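Local structure of carboxyl esterase NP (Bacillus subtilis, 4CCW) at residues A75-K80 against R286-F291; T157-H162 against V245-H250; F224-L229 against S257-D262; I236-G241 against P261-E266. The protein hydrolyses carboxylic esters to an alcohol and a carboxylate, as a carboxylesterase of the alpha/beta hydrolase fold. One frame throughout, in Å; residues are numbered along the deposited sequence.

Overall arrangement
All four contacts lie in the alpha/beta hydrolase fold. Interaction 4 pairs two parallel strands, 236-241 and 263-268, of the central sheet, and the other three are placed round it. Helix 249-259, which links these strands in the chain, begins in interaction 2 and ends in interaction 3, whose Pro-261 and Asp-262 also belong to interaction 4; the centres of interactions 3 and 4 are about 12 Å apart. Interaction 1 joins helices 74-80 and 280-291, and its segments enclose the other three along the chain; salt bridges from Arg-286 to Glu-264 and Glu-266 tie it to interaction 4. Interaction 2 comes nearest His-273, the probable proton acceptor of the active site, through Ile-246.

Interaction 1 (A75-K80 against R286-F291); sequences ADWSSK and RVMRFF
A Met-aromatic contact between Met-288 and Trp-77 joins two sheet-packed helices of the alpha/beta hydrolase fold, with segment axes 10.7 Å apart at their closest and 23° from parallel. Side chains, chiefly Met-288 and Trp-77, span that distance. A bend at chi2 (83°) carries Met-288 SD to 3.6 Å from Trp-77 CD1, and a second at chi3 turns CE to the Asp-76 backbone. The sulfur approaches the five-membered ring obliquely, 70° off its normal, while CE lies in the plane of the indole at its edge. The same methyl abuts the backbone of helix 74-80, with Met-288 CE 3.1 Å from Asp-76 O, a tight approach to a carbonyl that already accepts from Ser-79 N and OG. Val-287 meets the indole further along, CG2 standing 3.9 Å from Trp-77 CZ2, and the two side chains cross at about a right angle. On the outer side Lys-80 passes over the thioether chain, its NZ 3.5 Å from Met-288 CG. The indole is fixed by a hydrogen bond from NE1 to Asn-284 O, and Asp-76 OD2 binds the side-chain amide of that asparagine. With the indole cut back to an alanine, Met-288 SD and Val-287 would probably face a gap and Asn-284 O lose its indole donor. Beneath the helices, Trp-77 rests on Leu-57 and Leu-59 of strand 56-60, and both Trp-77 and Val-287 touch Ile-126 of strand 123-128.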
loop_
_atom_site.group_PDB
_atom_site.type_symbol
_atom_site.label_atom_id
_atom_site.label_comp_id
_atom_site.label_asym_id
_atom_site.label_seq_id
_atom_site.Cartn_x
_atom_site.Cartn_y
_atom_site.Cartn_z
ATOM N N ALA A 75 -3.655 -15.352 4.114
ATOM C CA ALA A 75 -3.659 -16.826 4.255
ATOM C C ALA A 75 -3.105 -17.521 3.008
ATOM O O ALA A 75 -2.297 -18.451 3.119
ATOM C CB ALA A 75 -5.051 -17.344 4.581
ATOM N N ASP A 76 -3.533 -17.060 1.832
ATOM C CA ASP A 76 -3.040 -17.578 0.548
ATOM C C ASP A 76 -1.575 -17.192 0.304
ATOM O O ASP A 76 -0.743 -18.058 0.039
ATOM C CB ASP A 76 -3.898 -17.079 -0.624
ATOM C CG ASP A 76 -5.178 -17.889 -0.827
ATOM O OD1 ASP A 76 -5.326 -18.993 -0.254
ATOM O OD2 ASP A 76 -6.045 -17.409 -1.591
ATOM N N TRP A 77 -1.254 -15.898 0.388
ATOM C CA TRP A 77 0.111 -15.461 0.074
ATOM C C TRP A 77 1.115 -15.989 1.053
ATOM O O TRP A 77 2.217 -16.375 0.659
ATOM C CB TRP A 77 0.220 -13.937 -0.059
ATOM C CG TRP A 77 -0.563 -13.378 -1.218
ATOM C CD1 TRP A 77 -1.007 -14.054 -2.350
ATOM C CD2 TRP A 77 -1.022 -11.994 -1.403
ATOM N NE1 TRP A 77 -1.689 -13.214 -3.189
ATOM C CE2 TRP A 77 -1.735 -11.967 -2.686
ATOM C CE3 TRP A 77 -0.923 -10.824 -0.659
ATOM C CZ2 TRP A 77 -2.312 -10.810 -3.184
ATOM C CZ3 TRP A 77 -1.501 -9.652 -1.178
ATOM C CH2 TRP A 77 -2.182 -9.651 -2.409
ATOM N N SER A 78 0.720 -16.062 2.324
ATOM C CA SER A 78 1.592 -16.527 3.409
ATOM C C SER A 78 1.910 -18.020 3.334
ATOM O O SER A 78 2.903 -18.477 3.905
ATOM C CB SER A 78 0.958 -16.220 4.764
ATOM O OG SER A 78 1.944 -16.085 5.755
ATOM N N SER A 79 1.066 -18.788 2.641
ATOM C CA SER A 79 1.308 -20.227 2.518
ATOM C C SER A 79 2.603 -20.530 1.767
ATOM O O SER A 79 3.251 -21.540 2.031
ATOM C CB SER A 79 0.116 -20.946 1.868
ATOM O OG SER A 79 -0.030 -20.599 0.503
ATOM N N LYS A 80 2.988 -19.645 0.851
ATOM C CA LYS A 80 4.144 -19.888 -0.013
ATOM C C LYS A 80 5.336 -18.965 0.258
ATOM O O LYS A 80 6.475 -19.309 -0.062
ATOM C CB LYS A 80 3.734 -19.794 -1.488
ATOM C CG LYS A 80 2.721 -20.846 -1.928
ATOM C CD LYS A 80 2.298 -20.660 -3.383
ATOM C CE LYS A 80 3.466 -20.872 -4.338
ATOM N NZ LYS A 80 3.320 -20.001 -5.537
ATOM N N ARG A 286 -4.213 -14.659 -8.906
ATOM C CA ARG A 286 -3.611 -13.941 -10.025
ATOM C C ARG A 286 -2.191 -13.507 -9.681
ATOM O O ARG A 286 -1.285 -13.666 -10.482
ATOM C CB ARG A 286 -4.466 -12.728 -10.424
ATOM C CG ARG A 286 -3.897 -11.903 -11.577
ATOM C CD ARG A 286 -3.877 -12.706 -12.866
ATOM N NE ARG A 286 -3.142 -12.097 -13.984
ATOM C CZ ARG A 286 -1.894 -12.416 -14.345
ATOM N NH1 ARG A 286 -1.197 -13.318 -13.658
ATOM N NH2 ARG A 286 -1.334 -11.828 -15.399
ATOM N N VAL A 287 -2.016 -12.949 -8.489
ATOM C CA VAL A 287 -0.698 -12.512 -8.031
ATOM C C VAL A 287 0.237 -13.706 -7.866
ATOM O O VAL A 287 1.398 -13.671 -8.301
ATOM C CB VAL A 287 -0.793 -11.703 -6.722
ATOM C CG1 VAL A 287 0.586 -11.546 -6.092
ATOM C CG2 VAL A 287 -1.426 -10.341 -6.975
ATOM N N MET A 288 -0.268 -14.777 -7.261
ATOM C CA MET A 288 0.535 -15.982 -7.104
ATOM C C MET A 288 1.014 -16.539 -8.437
ATOM O O MET A 288 2.180 -16.906 -8.578
ATOM C CB MET A 288 -0.225 -17.059 -6.344
ATOM C CG MET A 288 0.680 -17.774 -5.369
ATOM S SD MET A 288 0.772 -16.790 -3.864
ATOM C CE MET A 288 -0.619 -17.567 -3.050
ATOM N N ARG A 289 0.106 -16.582 -9.407
ATOM C CA ARG A 289 0.402 -17.110 -10.735
ATOM C C ARG A 289 1.525 -16.315 -11.384
ATOM O O ARG A 289 2.426 -16.894 -12.000
ATOM C CB ARG A 289 -0.854 -17.056 -11.605
ATOM C CG ARG A 289 -0.769 -17.813 -12.916
ATOM C CD ARG A 289 -2.150 -17.868 -13.556
ATOM N NE ARG A 289 -2.450 -16.680 -14.357
ATOM C CZ ARG A 289 -3.636 -16.077 -14.419
ATOM N NH1 ARG A 289 -4.659 -16.504 -13.692
ATOM N NH2 ARG A 289 -3.796 -15.017 -15.199
ATOM N N PHE A 290 1.465 -14.990 -11.226
ATOM C CA PHE A 290 2.487 -14.093 -11.743
ATOM C C PHE A 290 3.864 -14.336 -11.118
ATOM O O PHE A 290 4.872 -14.365 -11.826
ATOM C CB PHE A 290 2.066 -12.635 -11.545
ATOM C CG PHE A 290 3.114 -11.644 -11.963
ATOM C CD1 PHE A 290 3.341 -11.384 -13.310
ATOM C CD2 PHE A 290 3.877 -10.975 -11.013
ATOM C CE1 PHE A 290 4.312 -10.474 -13.705
ATOM C CE2 PHE A 290 4.856 -10.069 -11.406
ATOM C CZ PHE A 290 5.071 -9.820 -12.751
ATOM N N PHE A 291 3.896 -14.502 -9.797
ATOM C CA PHE A 291 5.148 -14.730 -9.078
ATOM C C PHE A 291 5.763 -16.105 -9.390
ATOM O O PHE A 291 6.978 -16.266 -9.344
ATOM C CB PHE A 291 4.947 -14.599 -7.567
ATOM C CG PHE A 291 4.738 -13.191 -7.083
ATOM C CD1 PHE A 291 5.135 -12.094 -7.850
ATOM C CD2 PHE A 291 4.173 -12.959 -5.833
ATOM C CE1 PHE A 291 4.950 -10.800 -7.390
ATOM C CE2 PHE A 291 3.981 -11.665 -5.370
ATOM C CZ PHE A 291 4.369 -10.584 -6.147
#

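Interaction 2 (T157-H162 against V245-H250); sequences TFLPFH and VIYDPH
Phe-161 turns the edge of its ring to Ile-246, whose CD1 lies in the ring plane 3.8 Å from Phe-161 CE1; the two side chains run at a slant to each other. Ile-246 also serves Tyr-247 beside it, for its CG1 stands 3.6 Å above the phenol plane, over the ring centre. With Tyr-247 CG between the backbone N and the carbonyl carbon (chi1 43°), the phenol folds back over its neighbour and sends OH to Pro-154 O. Leu-159 comes to the tyrosine from another direction, its CD1 4.1 Å from Tyr-247 CB and 3.6 Å from Asp-248 O. Leu-159 O is buried near Tyr-247 CD2 and finds no hydrogen-bond partner.

These are two loops of the alpha/beta hydrolase fold, each leading into a helix: His-162 is the N-cap of helix 163-171 and Asp-248 that of helix 249-259. His-162 ND1 accepts from Asp-164 N, and Asp-248 OD1 from Ser-251 N and, weakly, His-250 N.

One backbone hydrogen bond links the loops, from His-162 N to Ile-246 O at 2.7 Å. It is nearly straight at the hydrogen (172°), although the donor is tilted 32° from the carbonyl plane, and Phe-161 CA lies 3.4 Å from the same Ile-246 O in a CA-H...O contact. Ile-246 also touches His-273, the probable proton acceptor of the active site, and Phe-161 stacks on Phe-165 of the ligand pocket.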
loop_
_atom_site.group_PDB
_atom_site.type_symbol
_atom_site.label_atom_id
_atom_site.label_comp_id
_atom_site.label_asym_id
_atom_site.label_seq_id
_atom_site.Cartn_x
_atom_site.Cartn_y
_atom_site.Cartn_z
ATOM N N THR A 157 1.260 7.485 -10.254
ATOM C CA THR A 157 2.221 6.556 -10.906
ATOM C C THR A 157 2.151 6.613 -12.442
ATOM O O THR A 157 3.115 7.025 -13.090
ATOM C CB THR A 157 2.071 5.100 -10.373
ATOM O OG1 THR A 157 2.201 5.115 -8.944
ATOM C CG2 THR A 157 3.148 4.143 -10.988
ATOM N N PHE A 158 1.015 6.211 -13.015
ATOM C CA PHE A 158 0.822 6.310 -14.468
ATOM C C PHE A 158 0.027 7.536 -14.905
ATOM O O PHE A 158 0.330 8.143 -15.930
ATOM C CB PHE A 158 0.214 5.013 -15.022
ATOM C CG PHE A 158 1.007 3.802 -14.658
ATOM C CD1 PHE A 158 2.238 3.546 -15.269
ATOM C CD2 PHE A 158 0.560 2.944 -13.662
ATOM C CE1 PHE A 158 2.995 2.446 -14.907
ATOM C CE2 PHE A 158 1.300 1.828 -13.313
ATOM C CZ PHE A 158 2.521 1.582 -13.930
ATOM N N LEU A 159 -0.980 7.910 -14.121
ATOM C CA LEU A 159 -1.832 9.057 -14.423
ATOM C C LEU A 159 -1.973 9.901 -13.175
ATOM O O LEU A 159 -1.875 9.354 -12.077
ATOM C CB LEU A 159 -3.246 8.611 -14.806
ATOM C CG LEU A 159 -3.472 7.840 -16.100
ATOM C CD1 LEU A 159 -4.972 7.611 -16.242
ATOM C CD2 LEU A 159 -2.915 8.617 -17.290
ATOM N N PRO A 160 -2.240 11.216 -13.333
ATOM C CA PRO A 160 -2.539 12.026 -12.148
ATOM C C PRO A 160 -3.918 11.708 -11.605
ATOM O O PRO A 160 -4.754 11.172 -12.339
ATOM C CB PRO A 160 -2.520 13.461 -12.667
ATOM C CG PRO A 160 -2.682 13.371 -14.138
ATOM C CD PRO A 160 -2.239 12.009 -14.583
ATOM N N PHE A 161 -4.153 12.027 -10.334
ATOM C CA PHE A 161 -5.458 11.817 -9.725
ATOM C C PHE A 161 -6.532 12.611 -10.433
ATOM O O PHE A 161 -6.300 13.746 -10.880
ATOM C CB PHE A 161 -5.476 12.326 -8.272
ATOM C CG PHE A 161 -4.685 11.499 -7.307
ATOM C CD1 PHE A 161 -4.888 10.125 -7.185
ATOM C CD2 PHE A 161 -3.777 12.126 -6.443
ATOM C CE1 PHE A 161 -4.181 9.385 -6.240
ATOM C CE2 PHE A 161 -3.057 11.388 -5.512
ATOM C CZ PHE A 161 -3.262 10.013 -5.409
ATOM N N HIS A 162 -7.733 12.049 -10.482
ATOM C CA HIS A 162 -8.910 12.870 -10.769
ATOM C C HIS A 162 -9.098 13.813 -9.601
ATOM O O HIS A 162 -8.836 13.436 -8.456
ATOM C CB HIS A 162 -10.118 11.968 -10.928
ATOM C CG HIS A 162 -11.367 12.690 -11.345
ATOM N ND1 HIS A 162 -12.197 13.272 -10.459
ATOM C CD2 HIS A 162 -11.922 12.897 -12.602
ATOM C CE1 HIS A 162 -13.228 13.831 -11.111
ATOM N NE2 HIS A 162 -13.064 13.596 -12.426
ATOM N N VAL A 245 -12.015 4.853 -9.304
ATOM C CA VAL A 245 -12.503 6.232 -9.257
ATOM C C VAL A 245 -11.379 7.264 -9.173
ATOM O O VAL A 245 -11.620 8.466 -9.391
ATOM C CB VAL A 245 -13.443 6.476 -8.054
ATOM C CG1 VAL A 245 -14.758 5.707 -8.214
ATOM C CG2 VAL A 245 -12.725 6.146 -6.743
ATOM N N ILE A 246 -10.163 6.836 -8.826
ATOM C CA ILE A 246 -9.077 7.810 -8.587
ATOM C C ILE A 246 -8.466 8.323 -9.893
ATOM O O ILE A 246 -7.810 9.371 -9.906
ATOM C CB ILE A 246 -7.981 7.311 -7.588
ATOM C CG1 ILE A 246 -7.093 6.208 -8.194
ATOM C CG2 ILE A 246 -8.637 6.892 -6.255
ATOM C CD1 ILE A 246 -5.693 6.107 -7.576
ATOM N N TYR A 247 -8.682 7.554 -10.965
ATOM C CA TYR A 247 -8.397 7.947 -12.347
ATOM C C TYR A 247 -9.105 6.945 -13.250
ATOM O O TYR A 247 -9.789 6.020 -12.764
ATOM C CB TYR A 247 -6.874 8.021 -12.619
ATOM C CG TYR A 247 -6.104 6.856 -12.030
ATOM C CD1 TYR A 247 -6.498 5.534 -12.301
ATOM C CD2 TYR A 247 -5.006 7.072 -11.198
ATOM C CE1 TYR A 247 -5.824 4.467 -11.753
ATOM C CE2 TYR A 247 -4.309 6.014 -10.652
ATOM C CZ TYR A 247 -4.719 4.706 -10.945
ATOM O OH TYR A 247 -4.050 3.641 -10.402
ATOM N N ASP A 248 -8.976 7.108 -14.561
ATOM C CA ASP A 248 -9.597 6.165 -15.485
ATOM C C ASP A 248 -8.699 4.932 -15.626
ATOM O O ASP A 248 -7.523 5.063 -15.994
ATOM C CB ASP A 248 -9.848 6.839 -16.833
ATOM C CG ASP A 248 -10.540 5.915 -17.830
ATOM O OD1 ASP A 248 -10.085 4.774 -18.055
ATOM O OD2 ASP A 248 -11.540 6.340 -18.429
ATOM N N PRO A 249 -9.221 3.742 -15.259
ATOM C CA PRO A 249 -8.310 2.603 -15.160
ATOM C C PRO A 249 -7.855 2.146 -16.532
ATOM O O PRO A 249 -6.760 1.629 -16.669
ATOM C CB PRO A 249 -9.152 1.523 -14.463
ATOM C CG PRO A 249 -10.574 1.866 -14.799
ATOM C CD PRO A 249 -10.599 3.382 -14.885
ATOM N N HIS A 250 -8.689 2.346 -17.550
ATOM C CA HIS A 250 -8.265 1.982 -18.919
ATOM C C HIS A 250 -7.235 2.931 -19.484
ATOM O O HIS A 250 -6.275 2.511 -20.153
ATOM C CB HIS A 250 -9.472 1.759 -19.832
ATOM C CG HIS A 250 -10.217 0.480 -19.519
ATOM N ND1 HIS A 250 -9.809 -0.724 -19.968
ATOM C CD2 HIS A 250 -11.348 0.247 -18.735
ATOM C CE1 HIS A 250 -10.652 -1.684 -19.520
ATOM N NE2 HIS A 250 -11.591 -1.088 -18.761
#

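Interaction 3 (F224-L229 against S257-D262); sequences FTDEEL and SSFVPD
Asp-226 and Leu-229, on the first turn of a helix opened by a capping box, pack against Phe-259 and Val-260 where helix 249-259 of the alpha/beta hydrolase fold ends. Within the box, Glu-228 N donates to Thr-225 OG1 at 3.0 Å and Thr-225 N donates back to Glu-228 OE1.

The flat groups stack: the carboxylate of Asp-226 lies over the Phe-259 ring with their planes 24° apart, bringing CG to 3.4 Å from Phe-259 CZ. Phe-259 CG, anti to the carbonyl carbon (chi1 -61°), carries the ring out to Asp-226. Asp-226 CB adds an off-centre CH-pi contact, 29° off the ring normal. The charge over the ring face would probably be unfavourable alone, but the Asp-226 OD1 salt bridge to Arg-255 NH2 is likely to offset this.

Apolar contacts lie nearer the backbone, at the CB end of Phe-259. Leu-229 CB is 3.6 Å from Phe-259 CB and 4.2 Å from Val-260 CG2. Were Phe-259 a serine, the unstacked Asp-226 carboxylate would probably turn more freely about its salt bridge.

Where the chain leaves the helix, Pro-261 closes over the backbone of Leu-229, its CD 3.5 Å from Leu-229 O.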
loop_
_atom_site.group_PDB
_atom_site.type_symbol
_atom_site.label_atom_id
_atom_site.label_comp_id
_atom_site.label_asym_id
_atom_site.label_seq_id
_atom_site.Cartn_x
_atom_site.Cartn_y
_atom_site.Cartn_z
ATOM N N PHE A 224 5.252 9.152 -13.032
ATOM C CA PHE A 224 6.565 8.919 -13.636
ATOM C C PHE A 224 6.578 9.385 -15.086
ATOM O O PHE A 224 5.583 9.244 -15.789
ATOM C CB PHE A 224 6.954 7.436 -13.518
ATOM C CG PHE A 224 7.158 7.000 -12.099
ATOM C CD1 PHE A 224 8.412 7.133 -11.493
ATOM C CD2 PHE A 224 6.093 6.508 -11.348
ATOM C CE1 PHE A 224 8.599 6.759 -10.158
ATOM C CE2 PHE A 224 6.271 6.161 -10.007
ATOM C CZ PHE A 224 7.530 6.268 -9.420
ATOM N N THR A 225 7.711 9.925 -15.525
ATOM C CA THR A 225 7.840 10.382 -16.896
ATOM C C THR A 225 7.868 9.190 -17.863
ATOM O O THR A 225 8.044 8.024 -17.460
ATOM C CB THR A 225 9.130 11.195 -17.109
ATOM O OG1 THR A 225 10.273 10.335 -16.945
ATOM C CG2 THR A 225 9.198 12.398 -16.138
ATOM N N ASP A 226 7.706 9.488 -19.148
ATOM C CA ASP A 226 7.818 8.471 -20.188
ATOM C C ASP A 226 9.140 7.720 -20.070
ATOM O O ASP A 226 9.168 6.479 -20.076
ATOM C CB ASP A 226 7.740 9.120 -21.571
ATOM C CG ASP A 226 6.346 9.623 -21.914
ATOM O OD1 ASP A 226 5.429 9.487 -21.086
ATOM O OD2 ASP A 226 6.174 10.157 -23.039
ATOM N N GLU A 227 10.224 8.491 -19.936
ATOM C CA GLU A 227 11.560 7.921 -19.843
ATOM C C GLU A 227 11.740 7.067 -18.595
ATOM O O GLU A 227 12.322 5.993 -18.671
ATOM C CB GLU A 227 12.642 9.011 -19.955
ATOM C CG GLU A 227 12.901 9.494 -21.389
ATOM C CD GLU A 227 13.001 8.380 -22.442
ATOM O OE1 GLU A 227 13.955 7.571 -22.406
ATOM O OE2 GLU A 227 12.115 8.321 -23.335
ATOM N N GLU A 228 11.214 7.528 -17.459
ATOM C CA GLU A 228 11.250 6.739 -16.227
ATOM C C GLU A 228 10.550 5.388 -16.365
ATOM O O GLU A 228 11.095 4.357 -15.959
ATOM C CB GLU A 228 10.685 7.542 -15.048
ATOM C CG GLU A 228 11.697 8.573 -14.565
ATOM C CD GLU A 228 11.153 9.609 -13.600
ATOM O OE1 GLU A 228 9.936 9.830 -13.573
ATOM O OE2 GLU A 228 11.981 10.211 -12.893
ATOM N N LEU A 229 9.372 5.389 -16.979
ATOM C CA LEU A 229 8.642 4.149 -17.218
ATOM C C LEU A 229 9.397 3.206 -18.166
ATOM O O LEU A 229 9.464 2.000 -17.917
ATOM C CB LEU A 229 7.234 4.435 -17.755
ATOM C CG LEU A 229 6.241 5.151 -16.820
ATOM C CD1 LEU A 229 4.894 5.282 -17.543
ATOM C CD2 LEU A 229 6.083 4.412 -15.496
ATOM N N SER A 257 1.121 0.205 -20.277
ATOM C CA SER A 257 1.421 -0.779 -21.318
ATOM C C SER A 257 2.217 -0.189 -22.467
ATOM O O SER A 257 2.919 -0.922 -23.141
ATOM C CB SER A 257 0.136 -1.403 -21.857
ATOM O OG SER A 257 -0.583 -2.052 -20.821
ATOM N N SER A 258 2.085 1.126 -22.679
ATOM C CA SER A 258 2.796 1.826 -23.763
ATOM C C SER A 258 4.307 1.958 -23.508
ATOM O O SER A 258 5.093 1.973 -24.460
ATOM C CB SER A 258 2.174 3.212 -24.015
ATOM O OG SER A 258 0.860 3.070 -24.594
ATOM N N PHE A 259 4.701 2.056 -22.238
ATOM C CA PHE A 259 6.099 2.362 -21.883
ATOM C C PHE A 259 6.865 1.314 -21.059
ATOM O O PHE A 259 8.094 1.178 -21.218
ATOM C CB PHE A 259 6.159 3.707 -21.141
ATOM C CG PHE A 259 5.666 4.872 -21.951
ATOM C CD1 PHE A 259 6.478 5.460 -22.906
ATOM C CD2 PHE A 259 4.383 5.386 -21.751
ATOM C CE1 PHE A 259 6.027 6.527 -23.662
ATOM C CE2 PHE A 259 3.921 6.442 -22.516
ATOM C CZ PHE A 259 4.741 7.014 -23.471
ATOM N N VAL A 260 6.186 0.605 -20.162
ATOM C CA VAL A 260 6.898 -0.304 -19.241
ATOM C C VAL A 260 7.271 -1.577 -20.004
ATOM O O VAL A 260 6.395 -2.243 -20.514
ATOM C CB VAL A 260 6.058 -0.656 -17.991
ATOM C CG1 VAL A 260 6.772 -1.675 -17.113
ATOM C CG2 VAL A 260 5.729 0.603 -17.185
ATOM N N PRO A 261 8.567 -1.899 -20.084
ATOM C CA PRO A 261 9.023 -3.004 -20.948
ATOM C C PRO A 261 8.460 -4.368 -20.576
ATOM O O PRO A 261 8.088 -5.144 -21.453
ATOM C CB PRO A 261 10.530 -3.008 -20.727
ATOM C CG PRO A 261 10.837 -1.591 -20.438
ATOM C CD PRO A 261 9.714 -1.140 -19.554
ATOM N N ASP A 262 8.414 -4.674 -19.291
ATOM C CA ASP A 262 8.098 -6.033 -18.900
ATOM C C ASP A 262 6.890 -5.906 -18.004
ATOM O O ASP A 262 7.028 -5.757 -16.789
ATOM C CB ASP A 262 9.303 -6.675 -18.190
ATOM C CG ASP A 262 9.127 -8.162 -17.921
ATOM O OD1 ASP A 262 7.995 -8.688 -18.022
ATOM O OD2 ASP A 262 10.142 -8.818 -17.600
#

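Interaction 4 (I236-G241 against P261-E266)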
loop_
_atom_site.group_PDB
_atom_site.type_symbol
_atom_site.label_atom_id
_atom_site.label_comp_id
_atom_site.label_asym_id
_atom_site.label_seq_id
_atom_site.Cartn_x
_atom_site.Cartn_y
_atom_site.Cartn_z
ATOM N N ILE A 236 6.658 -6.489 -13.862
ATOM C CA ILE A 236 5.556 -5.847 -13.180
ATOM C C ILE A 236 4.231 -6.472 -13.582
ATOM O O ILE A 236 4.001 -6.748 -14.760
ATOM C CB ILE A 236 5.537 -4.339 -13.505
ATOM C CG1 ILE A 236 6.787 -3.655 -12.918
ATOM C CG2 ILE A 236 4.233 -3.681 -13.065
ATOM C CD1 ILE A 236 6.946 -2.225 -13.370
ATOM N N LEU A 237 3.389 -6.734 -12.584
ATOM C CA LEU A 237 2.006 -7.100 -12.824
ATOM C C LEU A 237 1.221 -5.897 -12.366
ATOM O O LEU A 237 1.302 -5.513 -11.209
ATOM C CB LEU A 237 1.588 -8.345 -12.025
ATOM C CG LEU A 237 0.084 -8.668 -11.979
ATOM C CD1 LEU A 237 -0.376 -9.297 -13.292
ATOM C CD2 LEU A 237 -0.219 -9.625 -10.830
ATOM N N LEU A 238 0.457 -5.307 -13.274
ATOM C CA LEU A 238 -0.391 -4.174 -12.934
ATOM C C LEU A 238 -1.843 -4.605 -12.934
ATOM O O LEU A 238 -2.361 -5.001 -13.966
ATOM C CB LEU A 238 -0.170 -3.005 -13.909
ATOM C CG LEU A 238 -1.120 -1.804 -13.770
ATOM C CD1 LEU A 238 -0.909 -1.114 -12.413
ATOM C CD2 LEU A 238 -0.875 -0.789 -14.899
ATOM N N LEU A 239 -2.476 -4.565 -11.761
ATOM C CA LEU A 239 -3.903 -4.824 -11.622
ATOM C C LEU A 239 -4.656 -3.556 -11.299
ATOM O O LEU A 239 -4.287 -2.819 -10.373
ATOM C CB LEU A 239 -4.182 -5.846 -10.514
ATOM C CG LEU A 239 -3.531 -7.217 -10.625
ATOM C CD1 LEU A 239 -4.025 -8.127 -9.503
ATOM C CD2 LEU A 239 -3.788 -7.867 -11.990
ATOM N N LEU A 240 -5.715 -3.316 -12.068
ATOM C CA LEU A 240 -6.577 -2.154 -11.906
ATOM C C LEU A 240 -8.011 -2.662 -11.851
ATOM O O LEU A 240 -8.298 -3.746 -12.353
ATOM C CB LEU A 240 -6.399 -1.196 -13.090
ATOM C CG LEU A 240 -5.006 -0.586 -13.270
ATOM C CD1 LEU A 240 -4.682 -0.356 -14.745
ATOM C CD2 LEU A 240 -4.920 0.704 -12.442
ATOM N N GLY A 241 -8.902 -1.894 -11.232
ATOM C CA GLY A 241 -10.314 -2.296 -11.106
ATOM C C GLY A 241 -11.222 -1.537 -12.060
ATOM O O GLY A 241 -11.070 -0.333 -12.231
ATOM N N PRO A 261 8.567 -1.899 -20.084
ATOM C CA PRO A 261 9.023 -3.004 -20.948
ATOM C C PRO A 261 8.460 -4.368 -20.576
ATOM O O PRO A 261 8.088 -5.144 -21.453
ATOM C CB PRO A 261 10.530 -3.008 -20.727
ATOM C CG PRO A 261 10.837 -1.591 -20.438
ATOM C CD PRO A 261 9.714 -1.140 -19.554
ATOM N N ASP A 262 8.414 -4.674 -19.291
ATOM C CA ASP A 262 8.098 -6.033 -18.900
ATOM C C ASP A 262 6.890 -5.906 -18.004
ATOM O O ASP A 262 7.028 -5.757 -16.789
ATOM C CB ASP A 262 9.303 -6.675 -18.190
ATOM C CG ASP A 262 9.127 -8.162 -17.921
ATOM O OD1 ASP A 262 7.995 -8.688 -18.022
ATOM O OD2 ASP A 262 10.142 -8.818 -17.600
ATOM N N ILE A 263 5.706 -5.925 -18.623
ATOM C CA ILE A 263 4.455 -5.671 -17.900
ATOM C C ILE A 263 3.365 -6.677 -18.285
ATOM O O ILE A 263 3.274 -7.089 -19.448
ATOM C CB ILE A 263 3.956 -4.209 -18.099
ATOM C CG1 ILE A 263 2.923 -3.840 -17.036
ATOM C CG2 ILE A 263 3.377 -3.974 -19.494
ATOM C CD1 ILE A 263 2.780 -2.348 -16.809
ATOM N N GLU A 264 2.600 -7.108 -17.285
ATOM C CA GLU A 264 1.357 -7.829 -17.495
ATOM C C GLU A 264 0.324 -6.950 -16.801
ATOM O O GLU A 264 0.373 -6.765 -15.590
ATOM C CB GLU A 264 1.427 -9.255 -16.898
ATOM C CG GLU A 264 2.541 -10.128 -17.495
ATOM C CD GLU A 264 2.492 -11.588 -17.045
ATOM O OE1 GLU A 264 1.548 -11.993 -16.340
ATOM O OE2 GLU A 264 3.404 -12.353 -17.414
ATOM N N ALA A 265 -0.573 -6.352 -17.576
ATOM C CA ALA A 265 -1.525 -5.405 -17.011
ATOM C C ALA A 265 -2.943 -5.805 -17.370
ATOM O O ALA A 265 -3.189 -6.268 -18.480
ATOM C CB ALA A 265 -1.223 -3.985 -17.499
ATOM N N GLU A 266 -3.870 -5.633 -16.425
ATOM C CA GLU A 266 -5.279 -5.950 -16.678
ATOM C C GLU A 266 -6.218 -5.143 -15.808
ATOM O O GLU A 266 -5.863 -4.731 -14.695
ATOM C CB GLU A 266 -5.567 -7.458 -16.531
ATOM C CG GLU A 266 -5.422 -7.986 -15.116
ATOM C CD GLU A 266 -5.712 -9.472 -15.018
ATOM O OE1 GLU A 266 -4.912 -10.275 -15.556
ATOM O OE2 GLU A 266 -6.753 -9.833 -14.425
HETATM O O HOH W 1 5.729 -8.719 -16.273
#
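Strands 236-241 and 263-268 are the parallel pair of a beta-alpha-beta unit in the alpha/beta hydrolase sheet, with helix 249-259 as the crossover between them. Their segment axes are 4.6 Å apart and 9° from parallel, and the register sets Ile-236 beside Ile-263 and Leu-239 beside Glu-266. Five backbone hydrogen bonds alternate between the strands. Leu-238 N to Glu-264 O is the shortest at 2.7 Å, and Glu-266 N meets Leu-238 O almost head-on, with a C=O...donor angle of 172°.

On one face Ile-236, Leu-238, Ile-263 and Ala-265 form an apolar patch, with Leu-238 CB 3.9 Å from Ala-265 CB; Ala-256 of the crossover helix packs on Leu-238 and Ile-263. The face with Leu-237, Leu-239, Glu-264 and Glu-266 is mixed. Glu-266 CG, between the backbone N and the carbonyl carbon (chi1 67°), runs alongside Leu-239 in the same direction and comes within 3.5 Å of Leu-239 CD2. Both carboxylates are paired: Arg-286 of helix 280-291 forms salt bridges with Glu-264 and Glu-266, and Glu-266 OE2 also binds Tyr-282 OH.

At the start of the pair a water lies 3.0 Å from Ile-236 O and 2.9 Å from Asp-262 OD1.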